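Local structure of clavulanic acid biosynthesis oligopeptide binding protein 2 (Streptomyces clavuligerus, 2WOL) at residues L62-L67 with C191-P196; S212-V217 with P240-L245; P299-L304 with D529-F534; Q310-P315 with E439-H444; R392-T397 with H444-L449. The protein probably binds peptides, as a family 5 extracellular solute-binding protein of the clavulanic acid biosynthesis pathway. One frame throughout, in Å; residues are numbered along the deposited sequence. Where two conformers were deposited one is given.

Interaction 1 of 5, residues L62-L67 with C191-P196; sequences LLNRTL and CAAPVP
Ala193 presses its methyl group into the shallow hollow formed by residues Asn64, Arg65 and Thr66, where the packing is tight. Its CB lies 3.3 Å from Arg65 O, a distance that puts the methyl in firm contact with the peptide oxygen. Thr66 CG2 touches Ala193 CB at 3.7 Å, and Asn64 CB reaches the same methyl at 3.8 Å. Pro194 continues the line, its ring carbon CD standing 3.3 Å from Arg65 O, so that one carbonyl oxygen is covered by carbon from two successive residues. Thr66 owes its part to a chi1 of 44°: CG2 is left for Ala193, while OG1 bonds to Met68 O. Topologically, two loops meet here, the one leaving helix 54-63 and the one following helix 183-186, within a lobe of the type II periplasmic-binding-protein fold; helix 117-127 lies against Pro194 through Asp119. No direct hydrogen bond joins residues 62-67 to residues 191-196. At either end of this apolar patch the contact is looser and runs through water. One water accepts a hydrogen bond from Leu67 N, 2.9 Å away, and donates to Ala192 O at 2.7 Å. The other sits 2.8 Å from Asn64 OD1 and 2.7 Å from Pro194 O, where it cannot serve every acceptor around it at once. Asn64 has further partners, Gln60 for ND2 and Ser212 N for OD1, while the guanidinium of Arg65 leads off to Asp84 and Thr238 O.

Interaction 2 of 5, residues S212-V217 with P240-L245; sequences SGPYRV and PIRPAL
Pro214 and Tyr215 meet Arg242 and Ala244 in a buried, purely van der Waals contact, at the point where the chain enters edge strand 215-221 of a mixed sheet and passes the loop that joins strands 225-230 and 248-253, two further members of that sheet. The centre is a pair of carbons: Pro214 CB and Ala244 CB stand 3.5 Å apart. On one flank the pyrrolidine ring lies across the arginine chain at about a right angle, with Pro214 CD 3.4 Å from Arg242 CD. That chain runs extended from CG to NE, which offers its methylenes to the proline and carries the guanidinium beyond it. On the other flank Tyr215 reaches alongside Ala244. Its CE1 is 3.9 Å from Ala244 CB, and the hydroxyl comes down close to the peptide, Tyr215 OH being 3.2 Å from Ala244 C. Ala244 adopts a left-handed backbone conformation (phi 42°), which helps to turn the loop here. The hydroxyl is hydrogen-bonded to Pro246 O, a carbonyl just past the contact; Ala244 O lies nearby at a poor angle for such a bond and is held instead by Arg230. Ile241 CG2 sits 4.3 Å above one face of the Arg242 guanidinium. The guanidinium itself is gripped by Arg61 O at NE, Asp84 at NH2 and Asp239 at NH1. Arginine thus plays two parts: its hydrocarbon stem serves as an apolar surface, while its buried charge is probably balanced by the two aspartates outside the contact.

Interaction 3 of 5, residues P299-L304 with D529-F534; sequences PRTSFL and DKTLHF
His533 turns its imidazole toward Pro299, whose CG comes within 3.7 Å of His533 CD2, while Thr531 CG2 rests 3.2 Å above one face of the ring, offset toward the rim. Beyond it, NE2 is hydrogen-bonded to Gly549 O. A second ring, that of Phe303, has Thr301 O at its edge, in the ring plane, and a glycerol lies near its side chain. Between these groups the backbones run antiparallel, with Arg300 and Lys530 as a non-hydrogen-bonded pair. Thr531 N donates to Pro299 O at 3.0 Å, nearly along the C=O axis. Thr301 N donates to Asp529 O at 3.0 Å, from well above the carbonyl plane, and Asp529 N to Phe303 O at 2.9 Å. Thr301 also holds the corner at Ser302: its OG1 accepts from Phe303 N in an ST turn, while its CG2 meets Thr531 CG2 at 3.7 Å, the two side chains crossing near a right angle. A water donates to both Phe303 O and Asp529 O. Strand 523-534 pairs here with strand 300-301 and, past the corner, with the start of 303-309, and nearby with 296-297, Leu532 packing on helix 280-288, an arrangement consistent with the connection between the two lobes of such binding proteins.

Interaction 4 of 5, residues Q310-P315 with E439-H444; sequences QPHIPP and ETVREH
A chi1 of 41° sets His312 CG between its own backbone N and carbonyl carbon and swings the imidazole out toward helix 438-444, where Arg442, extended from CG to NE, lays its guanidinium flat upon it. The planes differ by only 6° and the centres are 4.1 Å apart. The overlap is offset: Arg442 CZ and NH1 both lie over His312 CD2, NH1 at 3.5 Å from CD2, while NH2 sits over CG. On the ring's opposite face, Gln310 CB stands 3.4 Å above the plane, so the imidazole is sandwiched between a charged group and a methylene of its own turn. Val441 approaches the edge instead, CG1 being 3.7 Å from His312 NE2, and the same methyl touches Gln310 CG at 3.8 Å. Ile313 adds its CD1, 3.8 Å from Val441 O. The type I turn from Gln310 to Ile313, closed by Ile313 N bonding to Gln310 O, thus brings three side chains to one flank of the short helix. Arg442 NH1 is salt-bridged to Glu484 and also bonded to Pro438 O, which steadies the rotation of the group over the ring. The stack probably combines dispersion with some cation-pi character; a guanidinium so close would probably make protonation of His312 less favourable, although the carboxylate of Glu484 should offset part of that effect.

Interaction 5 of 5, residues R392-T397 with H444-L449; sequences RAVIGT and HGLGLL
Strand 392-397 runs parallel to the start of strand 448-453, Ile395 pairing with Leu448 and Gly396 with Leu449, as Gly396 N donates to Leu448 O at 2.8 Å and an N-H...O angle of 172°. The return bond, Leu448 N to Val394 O, is weak at 3.4 Å. Earlier the chains diverge and a water spans the gap, accepting from Val394 N and donating to Gly445 O. Ile395 CG1, placed anti to the backbone nitrogen (chi1 -176°), rests 3.8 Å from Leu448 CB, on the face where Ile395 also meets Val409 of helix 401-414. On the other face Gly396 leaves a shallow floor: Leu449 CD2 lies 3.9 Å and Leu446 CD2 4.0 Å from Gly396 CA. That Leu446 methyl also meets Val394 CG1 at 3.7 Å. Gly445, with positive phi, is the C-prime residue of a Schellman motif closing helix 438-444, before the chain enters the sheet. Strands 391-398 and 418-425, joined by helix 401-414, form a beta-alpha-beta unit to which this strand adds a further parallel neighbour. One strong sheet bond, one weak one and a water thus join the polar backbones, while leucine, isoleucine and valine carbons pack across the contact.

Overall arrangement
The five contacts fall into two clusters with interaction 3 apart from both. Interactions 1 and 2 touch, their centres 11 Å apart, through Arg65 N with Ser212 OG and Leu63 O with Gly213 N. Interactions 4 and 5, centres 8 Å apart, share His444 and are joined by Gln310 N with Gly447 O. The clusters lie on opposite sides of the chain's centre, with the centres of interactions 1 and 5 about 42 Å apart. Interaction 3 has its centre about 27 Å from that of interaction 1 and about 28 Å from that of interaction 5, whose sheet it shares through strands 303-309 and 448-453. A glycerol about 4 Å from Phe303, probably from crystallisation, may mark a pocket near interaction 3.

Interaction 1 of 5, residues L62-L67 with C191-P196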
# COMPACT_ATOMS: atom_id res chain seq x y z
N LEU A 62 0.91 -16.73 1.53
CA LEU A 62 0.82 -18.11 2.03
C LEU A 62 -0.22 -18.94 1.30
O LEU A 62 -0.10 -20.17 1.21
CB LEU A 62 0.48 -18.12 3.52
CG LEU A 62 1.53 -17.66 4.53
CD1 LEU A 62 1.51 -16.14 4.70
CD2 LEU A 62 1.29 -18.34 5.87
N LEU A 63 -1.25 -18.27 0.79
CA LEU A 63 -2.45 -18.94 0.26
C LEU A 63 -2.46 -19.13 -1.25
O LEU A 63 -2.98 -20.13 -1.75
CB LEU A 63 -3.70 -18.17 0.68
CG LEU A 63 -4.05 -18.14 2.17
CD1 LEU A 63 -5.14 -17.12 2.42
CD2 LEU A 63 -4.48 -19.52 2.64
N ASN A 64 -1.92 -18.16 -1.99
CA ASN A 64 -2.01 -18.20 -3.44
C ASN A 64 -0.75 -17.73 -4.12
O ASN A 64 -0.18 -16.70 -3.75
CB ASN A 64 -3.21 -17.39 -3.93
CG ASN A 64 -4.53 -18.08 -3.65
OD1 ASN A 64 -4.83 -19.13 -4.22
ND2 ASN A 64 -5.32 -17.51 -2.74
N ARG A 65 -0.32 -18.48 -5.12
CA ARG A 65 0.79 -18.08 -5.95
C ARG A 65 0.30 -17.19 -7.08
O ARG A 65 -0.90 -17.15 -7.38
CB ARG A 65 1.52 -19.30 -6.49
CG ARG A 65 2.11 -20.19 -5.41
CD ARG A 65 2.80 -21.41 -6.00
NE ARG A 65 3.97 -21.04 -6.78
CZ ARG A 65 4.82 -21.92 -7.32
NH1 ARG A 65 4.61 -23.22 -7.17
NH2 ARG A 65 5.86 -21.50 -8.01
N THR A 66 1.23 -16.47 -7.71
CA THR A 66 0.92 -15.55 -8.79
C THR A 66 1.99 -15.73 -9.87
O THR A 66 2.98 -16.43 -9.64
CB THR A 66 0.90 -14.09 -8.28
OG1 THR A 66 2.03 -13.87 -7.42
CG2 THR A 66 -0.37 -13.81 -7.48
N LEU A 67 1.80 -15.13 -11.04
CA LEU A 67 2.80 -15.25 -12.11
C LEU A 67 4.15 -14.74 -11.62
O LEU A 67 5.19 -15.40 -11.81
CB LEU A 67 2.37 -14.50 -13.37
CG LEU A 67 1.25 -15.15 -14.20
CD1 LEU A 67 0.77 -14.17 -15.25
CD2 LEU A 67 1.71 -16.45 -14.85
N CYS A 191 -5.23 -10.30 -6.82
CA CYS A 191 -6.32 -10.29 -7.79
C CYS A 191 -5.93 -10.94 -9.13
O CYS A 191 -6.79 -11.20 -9.97
CB CYS A 191 -6.89 -8.87 -7.99
SG CYS A 191 -5.80 -7.70 -8.80
N ALA A 192 -4.63 -11.21 -9.31
CA ALA A 192 -4.14 -11.91 -10.49
C ALA A 192 -3.69 -13.35 -10.20
O ALA A 192 -3.18 -14.04 -11.10
CB ALA A 192 -3.02 -11.12 -11.15
N ALA A 193 -3.87 -13.80 -8.96
CA ALA A 193 -3.66 -15.21 -8.62
C ALA A 193 -4.71 -16.08 -9.31
O ALA A 193 -5.89 -15.75 -9.31
CB ALA A 193 -3.71 -15.42 -7.11
N PRO A 194 -4.28 -17.21 -9.91
CA PRO A 194 -5.22 -17.99 -10.71
C PRO A 194 -6.45 -18.46 -9.94
O PRO A 194 -6.35 -18.85 -8.77
CB PRO A 194 -4.38 -19.19 -11.19
CG PRO A 194 -3.20 -19.23 -10.28
CD PRO A 194 -2.93 -17.82 -9.89
N VAL A 195 -7.60 -18.41 -10.61
CA VAL A 195 -8.85 -18.92 -10.08
C VAL A 195 -9.44 -19.79 -11.19
O VAL A 195 -9.72 -19.28 -12.27
CB VAL A 195 -9.85 -17.79 -9.74
CG1 VAL A 195 -11.21 -18.35 -9.38
CG2 VAL A 195 -9.33 -16.92 -8.59
N PRO A 196 -9.60 -21.10 -10.93
CA PRO A 196 -10.16 -21.95 -11.99
C PRO A 196 -11.67 -21.74 -12.08
O PRO A 196 -12.36 -21.79 -11.06
CB PRO A 196 -9.82 -23.36 -11.52
CG PRO A 196 -9.72 -23.28 -10.05
CD PRO A 196 -9.30 -21.86 -9.71
O HOH W 1 -4.34 -19.39 -7.00
O HOH W 2 -0.53 -13.58 -11.59

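Interaction 2 of 5, residues S212-V217 with P240-L245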
# COMPACT_ATOMS: atom_id res chain seq x y z
N SER A 212 -3.40 -22.09 -4.43
CA SER A 212 -2.25 -22.54 -5.21
C SER A 212 -0.97 -22.40 -4.39
O SER A 212 0.11 -22.82 -4.83
CB SER A 212 -2.14 -21.78 -6.53
OG SER A 212 -1.97 -20.39 -6.32
N GLY A 213 -1.09 -21.82 -3.20
CA GLY A 213 0.06 -21.62 -2.32
C GLY A 213 0.29 -22.79 -1.39
O GLY A 213 -0.42 -23.79 -1.44
N PRO A 214 1.32 -22.68 -0.52
CA PRO A 214 1.66 -23.75 0.42
C PRO A 214 0.62 -24.03 1.50
O PRO A 214 0.68 -25.09 2.13
CB PRO A 214 2.97 -23.26 1.06
CG PRO A 214 2.98 -21.77 0.84
CD PRO A 214 2.24 -21.53 -0.44
N TYR A 215 -0.31 -23.10 1.71
CA TYR A 215 -1.36 -23.27 2.71
C TYR A 215 -2.73 -23.05 2.12
O TYR A 215 -2.88 -22.38 1.09
CB TYR A 215 -1.13 -22.34 3.92
CG TYR A 215 0.21 -22.59 4.54
CD1 TYR A 215 1.36 -21.98 4.01
CD2 TYR A 215 0.36 -23.47 5.61
CE1 TYR A 215 2.61 -22.24 4.54
CE2 TYR A 215 1.61 -23.73 6.15
CZ TYR A 215 2.73 -23.11 5.61
OH TYR A 215 3.99 -23.34 6.11
N ARG A 216 -3.73 -23.63 2.77
CA ARG A 216 -5.12 -23.43 2.41
C ARG A 216 -5.91 -23.10 3.67
O ARG A 216 -5.47 -23.39 4.79
CB ARG A 216 -5.68 -24.66 1.71
CG ARG A 216 -5.76 -25.92 2.57
CD ARG A 216 -6.36 -27.06 1.78
NE ARG A 216 -6.39 -28.30 2.55
CZ ARG A 216 -6.61 -29.51 2.03
NH1 ARG A 216 -6.82 -29.66 0.73
NH2 ARG A 216 -6.62 -30.57 2.82
N VAL A 217 -7.07 -22.48 3.49
CA VAL A 217 -7.96 -22.15 4.60
C VAL A 217 -8.56 -23.43 5.18
O VAL A 217 -9.24 -24.19 4.47
CB VAL A 217 -9.10 -21.20 4.16
CG1 VAL A 217 -9.99 -20.85 5.34
CG2 VAL A 217 -8.53 -19.93 3.52
N PRO A 240 10.11 -20.93 -5.95
CA PRO A 240 11.35 -20.22 -5.62
C PRO A 240 11.20 -19.15 -4.53
O PRO A 240 12.18 -18.50 -4.17
CB PRO A 240 11.73 -19.57 -6.95
CG PRO A 240 10.42 -19.26 -7.58
CD PRO A 240 9.47 -20.35 -7.15
N ILE A 241 9.98 -18.98 -4.03
CA ILE A 241 9.65 -17.88 -3.11
C ILE A 241 9.44 -18.36 -1.67
O ILE A 241 9.95 -17.75 -0.72
CB ILE A 241 8.37 -17.10 -3.58
CG1 ILE A 241 8.46 -16.68 -5.06
CG2 ILE A 241 8.04 -15.92 -2.63
CD1 ILE A 241 9.46 -15.57 -5.38
N ARG A 242 8.69 -19.45 -1.51
CA ARG A 242 8.08 -19.80 -0.23
C ARG A 242 8.71 -21.00 0.47
O ARG A 242 8.66 -22.11 -0.05
CB ARG A 242 6.58 -20.03 -0.43
CG ARG A 242 5.86 -18.83 -0.99
CD ARG A 242 4.47 -19.15 -1.48
NE ARG A 242 3.92 -18.02 -2.21
CZ ARG A 242 4.19 -17.73 -3.48
NH1 ARG A 242 4.99 -18.52 -4.18
NH2 ARG A 242 3.66 -16.66 -4.05
N PRO A 243 9.29 -20.78 1.67
CA PRO A 243 9.86 -21.91 2.43
C PRO A 243 8.85 -22.78 3.17
O PRO A 243 9.19 -23.89 3.57
CB PRO A 243 10.79 -21.21 3.43
CG PRO A 243 10.15 -19.90 3.67
CD PRO A 243 9.50 -19.50 2.36
N ALA A 244 7.63 -22.27 3.39
CA ALA A 244 6.55 -23.02 4.04
C ALA A 244 7.01 -23.83 5.26
O ALA A 244 6.86 -25.06 5.30
CB ALA A 244 5.83 -23.91 3.03
N LEU A 245 7.55 -23.13 6.24
CA LEU A 245 8.11 -23.80 7.42
C LEU A 245 7.07 -24.33 8.42
O LEU A 245 7.12 -25.50 8.79
CB LEU A 245 9.16 -22.92 8.11
CG LEU A 245 10.37 -22.54 7.25
CD1 LEU A 245 11.25 -21.55 7.98
CD2 LEU A 245 11.18 -23.76 6.80

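Interaction 3 of 5, residues P299-L304 with D529-F534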
# COMPACT_ATOMS: atom_id res chain seq x y z
N PRO A 299 10.78 0.31 11.12
CA PRO A 299 10.94 0.60 9.70
C PRO A 299 10.07 1.76 9.22
O PRO A 299 9.09 2.12 9.88
CB PRO A 299 10.46 -0.69 9.04
CG PRO A 299 9.39 -1.17 9.95
CD PRO A 299 9.88 -0.84 11.34
N ARG A 300 10.43 2.31 8.07
CA ARG A 300 9.52 3.16 7.31
C ARG A 300 8.46 2.24 6.71
O ARG A 300 8.77 1.11 6.32
CB ARG A 300 10.26 3.87 6.18
CG ARG A 300 11.21 4.96 6.64
CD ARG A 300 12.21 5.26 5.55
NE ARG A 300 13.00 6.45 5.84
CZ ARG A 300 12.66 7.69 5.49
NH1 ARG A 300 11.53 7.92 4.83
NH2 ARG A 300 13.46 8.70 5.80
N THR A 301 7.23 2.73 6.64
CA THR A 301 6.12 1.94 6.07
C THR A 301 5.92 2.23 4.58
O THR A 301 5.14 1.54 3.91
CB THR A 301 4.79 2.21 6.79
OG1 THR A 301 4.42 3.59 6.62
CG2 THR A 301 4.89 1.90 8.27
N SER A 302 6.61 3.26 4.08
CA SER A 302 6.45 3.78 2.72
C SER A 302 5.19 4.63 2.53
O SER A 302 4.92 5.11 1.42
CB SER A 302 6.55 2.68 1.66
OG SER A 302 7.88 2.19 1.58
N PHE A 303 4.43 4.81 3.60
CA PHE A 303 3.27 5.70 3.59
C PHE A 303 3.72 7.14 3.73
O PHE A 303 4.74 7.43 4.38
CB PHE A 303 2.29 5.34 4.70
CG PHE A 303 1.35 4.21 4.36
CD1 PHE A 303 1.83 2.91 4.22
CD2 PHE A 303 -0.01 4.45 4.21
CE1 PHE A 303 0.96 1.86 3.91
CE2 PHE A 303 -0.88 3.41 3.91
CZ PHE A 303 -0.40 2.12 3.75
N LEU A 304 2.97 8.04 3.12
CA LEU A 304 3.19 9.47 3.23
C LEU A 304 1.99 10.12 3.91
O LEU A 304 0.85 9.87 3.53
CB LEU A 304 3.40 10.09 1.85
CG LEU A 304 3.42 11.63 1.76
CD1 LEU A 304 4.69 12.20 2.35
CD2 LEU A 304 3.23 12.09 0.33
N ASP A 529 5.79 7.96 7.08
CA ASP A 529 5.42 7.24 8.29
C ASP A 529 6.42 6.15 8.66
O ASP A 529 7.06 5.54 7.79
CB ASP A 529 3.99 6.70 8.21
CG ASP A 529 2.94 7.79 8.43
OD1 ASP A 529 3.10 8.59 9.38
OD2 ASP A 529 1.96 7.84 7.65
N LYS A 530 6.57 5.94 9.96
CA LYS A 530 7.34 4.83 10.50
C LYS A 530 6.47 4.08 11.49
O LYS A 530 5.43 4.59 11.93
CB LYS A 530 8.62 5.34 11.17
CG LYS A 530 9.66 5.84 10.17
CD LYS A 530 10.89 6.43 10.83
CE LYS A 530 11.76 5.37 11.49
NZ LYS A 530 13.04 5.95 12.00
N THR A 531 6.88 2.87 11.84
CA THR A 531 6.09 2.05 12.73
C THR A 531 7.02 1.22 13.62
O THR A 531 8.20 1.08 13.31
CB THR A 531 5.13 1.13 11.94
OG1 THR A 531 4.12 0.62 12.81
CG2 THR A 531 5.88 -0.02 11.28
N LEU A 532 6.48 0.70 14.72
CA LEU A 532 7.25 -0.17 15.60
C LEU A 532 6.67 -1.58 15.58
O LEU A 532 5.55 -1.78 16.05
CB LEU A 532 7.26 0.37 17.03
CG LEU A 532 8.10 1.62 17.29
CD1 LEU A 532 7.76 2.22 18.62
CD2 LEU A 532 9.59 1.32 17.23
N HIS A 533 7.41 -2.53 15.02
CA HIS A 533 6.99 -3.93 15.04
C HIS A 533 7.74 -4.68 16.13
O HIS A 533 8.94 -4.47 16.31
CB HIS A 533 7.29 -4.62 13.72
CG HIS A 533 6.59 -4.04 12.53
ND1 HIS A 533 5.23 -3.79 12.50
CD2 HIS A 533 7.06 -3.71 11.30
CE1 HIS A 533 4.90 -3.31 11.32
NE2 HIS A 533 5.99 -3.25 10.57
N PHE A 534 7.04 -5.56 16.84
CA PHE A 534 7.63 -6.41 17.87
C PHE A 534 7.70 -7.85 17.38
O PHE A 534 6.72 -8.40 16.88
CB PHE A 534 6.81 -6.32 19.17
CG PHE A 534 7.45 -7.00 20.35
CD1 PHE A 534 8.32 -6.29 21.18
CD2 PHE A 534 7.18 -8.34 20.65
CE1 PHE A 534 8.92 -6.91 22.27
CE2 PHE A 534 7.79 -8.96 21.75
CZ PHE A 534 8.66 -8.24 22.56
O HOH W 3 7.07 5.85 5.08

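Interaction 4 of 5, residues Q310-P315 with E439-H444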
# COMPACT_ATOMS: atom_id res chain seq x y z
N GLN A 310 -7.20 22.12 -2.42
CA GLN A 310 -8.14 21.90 -3.51
C GLN A 310 -8.43 23.18 -4.30
O GLN A 310 -9.15 24.04 -3.81
CB GLN A 310 -9.46 21.34 -2.95
CG GLN A 310 -9.43 19.87 -2.54
CD GLN A 310 -8.31 19.54 -1.58
OE1 GLN A 310 -7.31 18.95 -1.97
NE2 GLN A 310 -8.46 19.94 -0.32
N PRO A 311 -7.85 23.31 -5.51
CA PRO A 311 -8.12 24.49 -6.34
C PRO A 311 -9.61 24.76 -6.64
O PRO A 311 -9.97 25.90 -6.92
CB PRO A 311 -7.36 24.19 -7.64
CG PRO A 311 -6.23 23.33 -7.18
CD PRO A 311 -6.87 22.42 -6.17
N HIS A 312 -10.44 23.72 -6.56
CA HIS A 312 -11.88 23.88 -6.75
C HIS A 312 -12.60 24.55 -5.57
O HIS A 312 -13.80 24.85 -5.65
CB HIS A 312 -12.55 22.55 -7.14
CG HIS A 312 -12.04 21.36 -6.38
ND1 HIS A 312 -10.83 20.76 -6.65
CD2 HIS A 312 -12.61 20.63 -5.39
CE1 HIS A 312 -10.66 19.73 -5.85
NE2 HIS A 312 -11.72 19.62 -5.07
N ILE A 313 -11.85 24.80 -4.50
CA ILE A 313 -12.38 25.49 -3.32
C ILE A 313 -11.63 26.82 -3.14
O ILE A 313 -10.53 26.83 -2.60
CB ILE A 313 -12.23 24.63 -2.03
CG1 ILE A 313 -12.73 23.18 -2.23
CG2 ILE A 313 -12.89 25.32 -0.83
CD1 ILE A 313 -14.21 23.05 -2.60
N PRO A 314 -12.22 27.93 -3.62
CA PRO A 314 -11.58 29.23 -3.39
C PRO A 314 -11.32 29.48 -1.91
O PRO A 314 -12.12 29.05 -1.07
CB PRO A 314 -12.63 30.22 -3.93
CG PRO A 314 -13.35 29.45 -4.98
CD PRO A 314 -13.45 28.06 -4.43
N PRO A 315 -10.22 30.17 -1.57
CA PRO A 315 -9.25 30.78 -2.47
C PRO A 315 -8.06 29.89 -2.86
O PRO A 315 -7.03 30.40 -3.30
CB PRO A 315 -8.75 31.97 -1.65
CG PRO A 315 -8.76 31.46 -0.26
CD PRO A 315 -9.87 30.43 -0.16
N GLU A 439 -17.58 15.26 -4.54
CA GLU A 439 -18.83 15.96 -4.20
C GLU A 439 -18.87 16.35 -2.72
O GLU A 439 -19.36 17.43 -2.38
CB GLU A 439 -20.05 15.09 -4.52
CG GLU A 439 -20.34 14.90 -6.00
CD GLU A 439 -21.42 13.85 -6.25
OE1 GLU A 439 -22.42 13.81 -5.50
OE2 GLU A 439 -21.26 13.05 -7.20
N THR A 440 -18.35 15.48 -1.86
CA THR A 440 -18.29 15.75 -0.42
C THR A 440 -17.34 16.91 -0.14
O THR A 440 -17.64 17.78 0.68
CB THR A 440 -17.85 14.51 0.38
OG1 THR A 440 -18.75 13.43 0.11
CG2 THR A 440 -17.82 14.78 1.88
N VAL A 441 -16.20 16.92 -0.83
CA VAL A 441 -15.22 17.99 -0.71
C VAL A 441 -15.87 19.34 -1.05
O VAL A 441 -15.66 20.33 -0.35
CB VAL A 441 -13.97 17.71 -1.58
CG1 VAL A 441 -13.04 18.92 -1.64
CG2 VAL A 441 -13.22 16.49 -1.06
N ARG A 442 -16.67 19.36 -2.11
CA ARG A 442 -17.39 20.57 -2.52
C ARG A 442 -18.53 20.93 -1.56
O ARG A 442 -18.71 22.10 -1.22
CB ARG A 442 -17.89 20.44 -3.95
CG ARG A 442 -16.79 20.57 -4.99
CD ARG A 442 -17.23 20.02 -6.33
NE ARG A 442 -16.22 20.22 -7.36
CZ ARG A 442 -15.16 19.44 -7.54
NH1 ARG A 442 -14.95 18.40 -6.74
NH2 ARG A 442 -14.30 19.71 -8.51
N GLU A 443 -19.30 19.93 -1.13
CA GLU A 443 -20.42 20.15 -0.20
C GLU A 443 -19.99 20.90 1.07
O GLU A 443 -20.68 21.82 1.52
CB GLU A 443 -21.08 18.81 0.18
CG GLU A 443 -22.23 18.95 1.18
CD GLU A 443 -22.83 17.62 1.62
OE1 GLU A 443 -22.57 16.58 0.97
OE2 GLU A 443 -23.57 17.61 2.63
N HIS A 444 -18.86 20.49 1.63
CA HIS A 444 -18.38 21.05 2.89
C HIS A 444 -17.30 22.12 2.70
O HIS A 444 -16.83 22.70 3.68
CB HIS A 444 -17.87 19.93 3.80
CG HIS A 444 -18.92 18.93 4.16
ND1 HIS A 444 -19.95 19.22 5.03
CD2 HIS A 444 -19.11 17.65 3.76
CE1 HIS A 444 -20.73 18.16 5.16
NE2 HIS A 444 -20.23 17.19 4.40

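Interaction 5 of 5, residues R392-T397 with H444-L449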
# COMPACT_ATOMS: atom_id res chain seq x y z
N ARG A 392 -10.39 33.06 5.67
CA ARG A 392 -11.00 31.95 6.41
C ARG A 392 -11.18 30.74 5.50
O ARG A 392 -11.48 30.88 4.31
CB ARG A 392 -12.33 32.38 7.03
CG ARG A 392 -12.16 33.40 8.15
CD ARG A 392 -13.41 33.53 8.98
NE ARG A 392 -13.22 34.50 10.06
CZ ARG A 392 -14.18 34.89 10.91
NH1 ARG A 392 -15.41 34.39 10.81
NH2 ARG A 392 -13.90 35.78 11.85
N ALA A 393 -10.97 29.56 6.07
CA ALA A 393 -11.13 28.31 5.32
C ALA A 393 -11.45 27.14 6.25
O ALA A 393 -11.47 27.30 7.48
CB ALA A 393 -9.88 28.02 4.49
N VAL A 394 -11.70 25.98 5.65
CA VAL A 394 -12.05 24.77 6.39
C VAL A 394 -11.09 23.64 6.01
O VAL A 394 -10.83 23.41 4.82
CB VAL A 394 -13.51 24.32 6.11
CG1 VAL A 394 -13.87 23.07 6.91
CG2 VAL A 394 -14.49 25.44 6.44
N ILE A 395 -10.59 22.95 7.03
CA ILE A 395 -9.77 21.75 6.83
C ILE A 395 -10.59 20.50 7.17
O ILE A 395 -11.20 20.42 8.24
CB ILE A 395 -8.43 21.81 7.63
CG1 ILE A 395 -7.56 20.58 7.32
CG2 ILE A 395 -8.66 22.02 9.14
CD1 ILE A 395 -6.09 20.74 7.70
N GLY A 396 -10.60 19.54 6.25
CA GLY A 396 -11.29 18.27 6.45
C GLY A 396 -10.36 17.23 7.05
O GLY A 396 -9.18 17.15 6.69
N THR A 397 -10.89 16.42 7.97
CA THR A 397 -10.08 15.43 8.67
C THR A 397 -10.94 14.30 9.26
O THR A 397 -12.17 14.33 9.16
CB THR A 397 -9.22 16.09 9.78
OG1 THR A 397 -8.26 15.15 10.26
CG2 THR A 397 -10.08 16.57 10.94
N HIS A 444 -18.86 20.49 1.63
CA HIS A 444 -18.38 21.05 2.89
C HIS A 444 -17.30 22.12 2.70
O HIS A 444 -16.83 22.70 3.68
CB HIS A 444 -17.87 19.93 3.80
CG HIS A 444 -18.92 18.93 4.16
ND1 HIS A 444 -19.95 19.22 5.03
CD2 HIS A 444 -19.11 17.65 3.76
CE1 HIS A 444 -20.73 18.16 5.16
NE2 HIS A 444 -20.23 17.19 4.40
N GLY A 445 -16.93 22.37 1.45
CA GLY A 445 -15.96 23.42 1.12
C GLY A 445 -14.62 23.17 1.78
O GLY A 445 -14.08 24.04 2.48
N LEU A 446 -14.08 21.98 1.55
CA LEU A 446 -12.86 21.52 2.21
C LEU A 446 -11.62 21.91 1.40
O LEU A 446 -11.13 21.13 0.57
CB LEU A 446 -12.92 20.01 2.46
CG LEU A 446 -14.16 19.52 3.21
CD1 LEU A 446 -14.21 18.00 3.32
CD2 LEU A 446 -14.27 20.17 4.59
N GLY A 447 -11.13 23.12 1.65
CA GLY A 447 -9.99 23.68 0.94
C GLY A 447 -8.69 22.97 1.26
O GLY A 447 -7.77 22.95 0.43
N LEU A 448 -8.62 22.40 2.46
CA LEU A 448 -7.50 21.55 2.87
C LEU A 448 -8.03 20.22 3.38
O LEU A 448 -9.13 20.16 3.95
CB LEU A 448 -6.67 22.21 3.97
CG LEU A 448 -6.23 23.67 3.80
CD1 LEU A 448 -7.16 24.58 4.60
CD2 LEU A 448 -4.79 23.87 4.25
N LEU A 449 -7.25 19.16 3.18
CA LEU A 449 -7.61 17.81 3.61
C LEU A 449 -6.39 17.11 4.20
O LEU A 449 -5.31 17.14 3.60
CB LEU A 449 -8.14 16.98 2.43
CG LEU A 449 -9.49 17.39 1.84
CD1 LEU A 449 -9.70 16.75 0.48
CD2 LEU A 449 -10.62 17.00 2.81
O HOH W 4 -12.01 25.93 2.73